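Local coordinates for protein dehydrogenase (Thermotoga maritima, PDB 3EZY) that catalyses the NAD(+)-dependent oxidation of myo-inositol to scyllo-inosose, and so probably takes part in myo-inositol degradation, at residues Y281-S284 against Y285-E288. Sequence-based numbering, arbitrary orientation.
Sequences YRDS and YLEE
Tyr285 stands one helical turn after Tyr281 and meets it twice, through backbone and ring. Its N donates to Tyr281 O at 3.0 Å, and Ser284 OG joins as a second donor to the same oxygen, 2.9 Å away and at a C=O...OG angle of 127°; the pair illustrates how a serine hydroxyl and the N-H of the next turn can share one helix carbonyl. With chi1 at -74°, CG of Tyr285 lies anti to its own carbonyl carbon, which swings the ring back along the preceding turn; CE2 there rests 3.6 Å from Tyr281 CB. Were Tyr285 cut back to an alanine, a gap would probably open beside Tyr281 CB, and the ring of His17 would lose the aromatic neighbour it now meets. Leu286 continues the i to i+4 pattern, its N bonded to Arg282 O, while its CB packs 3.6 Å from Asp283 O. Glu287 N pairs with Asp283 O. Glu288 N closes the turn on Ser284 O at 2.9 Å, and its CB approaches Ser284 O to 3.3 Å. Helix 277-298 here faces the NAD-binding Rossmann fold: Tyr285 packs on Ile13 and Ile16 of helix 12-20, Glu288 on Phe92 of strand 90-94, and Arg282 NH1 bonds Asn20, whereas Tyr281 OH reaches Gln239 on strand 238-245 of the mixed sheet.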
ATOM      1  N   TYR A 281      -7.875   7.898 -20.044  1.00 22.29           N
ATOM      2  CA  TYR A 281      -8.978   7.214 -20.725  1.00 22.92           C
ATOM      3  C   TYR A 281      -8.637   6.471 -22.001  1.00 23.39           C
ATOM      4  O   TYR A 281      -9.473   5.725 -22.552  1.00 22.47           O
ATOM      5  CB  TYR A 281     -10.093   8.224 -21.053  1.00 22.27           C
ATOM      6  CG  TYR A 281     -10.950   8.688 -19.865  1.00 23.08           C
ATOM      7  CD1 TYR A 281     -11.068  10.028 -19.572  1.00 24.58           C
ATOM      8  CD2 TYR A 281     -11.658   7.768 -19.069  1.00 23.44           C
ATOM      9  CE1 TYR A 281     -11.873  10.472 -18.538  1.00 24.27           C
ATOM     10  CE2 TYR A 281     -12.456   8.181 -18.026  1.00 23.93           C
ATOM     11  CZ  TYR A 281     -12.570   9.546 -17.775  1.00 24.45           C
ATOM     12  OH  TYR A 281     -13.342   9.991 -16.741  1.00 24.08           O
ATOM     13  N   ARG A 282      -7.443   6.704 -22.519  1.00 24.07           N
ATOM     14  CA  ARG A 282      -7.129   6.205 -23.856  1.00 25.95           C
ATOM     15  C   ARG A 282      -7.289   4.693 -24.019  1.00 24.98           C
ATOM     16  O   ARG A 282      -7.836   4.221 -25.041  1.00 25.24           O
ATOM     17  CB  ARG A 282      -5.705   6.635 -24.251  1.00 26.91           C
ATOM     18  CG  ARG A 282      -5.062   5.787 -25.336  1.00 34.00           C
ATOM     19  CD  ARG A 282      -5.428   6.245 -26.719  1.00 42.99           C
ATOM     20  NE  ARG A 282      -4.713   7.458 -27.142  1.00 49.82           N
ATOM     21  CZ  ARG A 282      -4.994   8.151 -28.259  1.00 52.95           C
ATOM     22  NH1 ARG A 282      -5.977   7.763 -29.074  1.00 52.84           N
ATOM     23  NH2 ARG A 282      -4.297   9.243 -28.566  1.00 54.32           N
ATOM     24  N   ASP A 283      -6.818   3.918 -23.039  1.00 24.09           N
ATOM     25  CA  ASP A 283      -6.923   2.463 -23.154  0.70 24.40           C
ATOM     26  C   ASP A 283      -8.365   1.972 -23.097  1.00 23.14           C
ATOM     27  O   ASP A 283      -8.708   1.016 -23.787  1.00 22.86           O
ATOM     28  CB  ASP A 283      -6.121   1.721 -22.084  0.70 25.29           C
ATOM     29  CG  ASP A 283      -6.192   0.212 -22.266  0.70 29.29           C
ATOM     30  OD1 ASP A 283      -5.880  -0.273 -23.395  0.70 34.73           O
ATOM     31  OD2 ASP A 283      -6.589  -0.503 -21.295  0.70 34.51           O
ATOM     32  N   SER A 284      -9.207   2.610 -22.280  1.00 22.31           N
ATOM     33  CA  SER A 284     -10.637   2.208 -22.212  1.00 21.13           C
ATOM     34  C   SER A 284     -11.341   2.527 -23.534  1.00 21.08           C
ATOM     35  O   SER A 284     -12.156   1.760 -24.010  1.00 20.61           O
ATOM     36  CB  SER A 284     -11.369   2.894 -21.040  1.00 20.64           C
ATOM     37  OG  SER A 284     -11.566   4.279 -21.263  1.00 20.45           O
ATOM     38  N   TYR A 285     -11.007   3.652 -24.172  1.00 20.78           N
ATOM     39  CA  TYR A 285     -11.585   3.900 -25.497  1.00 20.55           C
ATOM     40  C   TYR A 285     -11.101   2.906 -26.553  1.00 21.18           C
ATOM     41  O   TYR A 285     -11.878   2.446 -27.417  1.00 21.21           O
ATOM     42  CB  TYR A 285     -11.291   5.337 -25.952  1.00 20.76           C
ATOM     43  CG  TYR A 285     -12.101   6.378 -25.237  1.00 18.65           C
ATOM     44  CD1 TYR A 285     -13.492   6.367 -25.296  1.00 22.08           C
ATOM     45  CD2 TYR A 285     -11.473   7.408 -24.552  1.00 21.40           C
ATOM     46  CE1 TYR A 285     -14.256   7.343 -24.644  1.00 20.83           C
ATOM     47  CE2 TYR A 285     -12.212   8.398 -23.903  1.00 23.05           C
ATOM     48  CZ  TYR A 285     -13.605   8.364 -23.974  1.00 23.36           C
ATOM     49  OH  TYR A 285     -14.313   9.326 -23.307  1.00 22.43           O
ATOM     50  N   LEU A 286      -9.811   2.578 -26.519  1.00 21.29           N
ATOM     51  CA  LEU A 286      -9.291   1.642 -27.490  1.00 21.36           C
ATOM     52  C   LEU A 286     -10.047   0.320 -27.348  1.00 22.36           C
ATOM     53  O   LEU A 286     -10.472  -0.277 -28.342  1.00 22.26           O
ATOM     54  CB  LEU A 286      -7.810   1.382 -27.223  1.00 22.02           C
ATOM     55  CG  LEU A 286      -7.251   0.265 -28.099  1.00 23.27           C
ATOM     56  CD1 LEU A 286      -7.227   0.688 -29.602  1.00 21.09           C
ATOM     57  CD2 LEU A 286      -5.847  -0.161 -27.625  1.00 26.61           C
ATOM     58  N   GLU A 287     -10.184  -0.152 -26.113  1.00 20.33           N
ATOM     59  CA  GLU A 287     -10.817  -1.457 -25.883  1.00 22.93           C
ATOM     60  C   GLU A 287     -12.323  -1.470 -26.197  1.00 22.06           C
ATOM     61  O   GLU A 287     -12.888  -2.490 -26.670  1.00 20.14           O
ATOM     62  CB  GLU A 287     -10.616  -1.859 -24.433  1.00 23.14           C
ATOM     63  CG  GLU A 287     -11.181  -3.232 -24.094  1.00 31.40           C
ATOM     64  CD  GLU A 287     -10.278  -4.389 -24.574  1.00 42.02           C
ATOM     65  OE1 GLU A 287      -9.185  -4.142 -25.193  1.00 43.45           O
ATOM     66  OE2 GLU A 287     -10.684  -5.551 -24.320  1.00 46.20           O
ATOM     67  N   GLU A 288     -12.973  -0.351 -25.893  1.00 20.98           N
ATOM     68  CA  GLU A 288     -14.393  -0.159 -26.240  1.00 21.77           C
ATOM     69  C   GLU A 288     -14.614  -0.271 -27.760  1.00 22.20           C
ATOM     70  O   GLU A 288     -15.548  -0.922 -28.237  1.00 22.67           O
ATOM     71  CB  GLU A 288     -14.859   1.207 -25.760  1.00 21.52           C
ATOM     72  CG  GLU A 288     -16.306   1.471 -26.116  1.00 21.22           C
ATOM     73  CD  GLU A 288     -16.739   2.821 -25.710  1.00 23.80           C
ATOM     74  OE1 GLU A 288     -16.011   3.799 -25.983  1.00 24.98           O
ATOM     75  OE2 GLU A 288     -17.805   2.912 -25.092  1.00 25.46           O
TER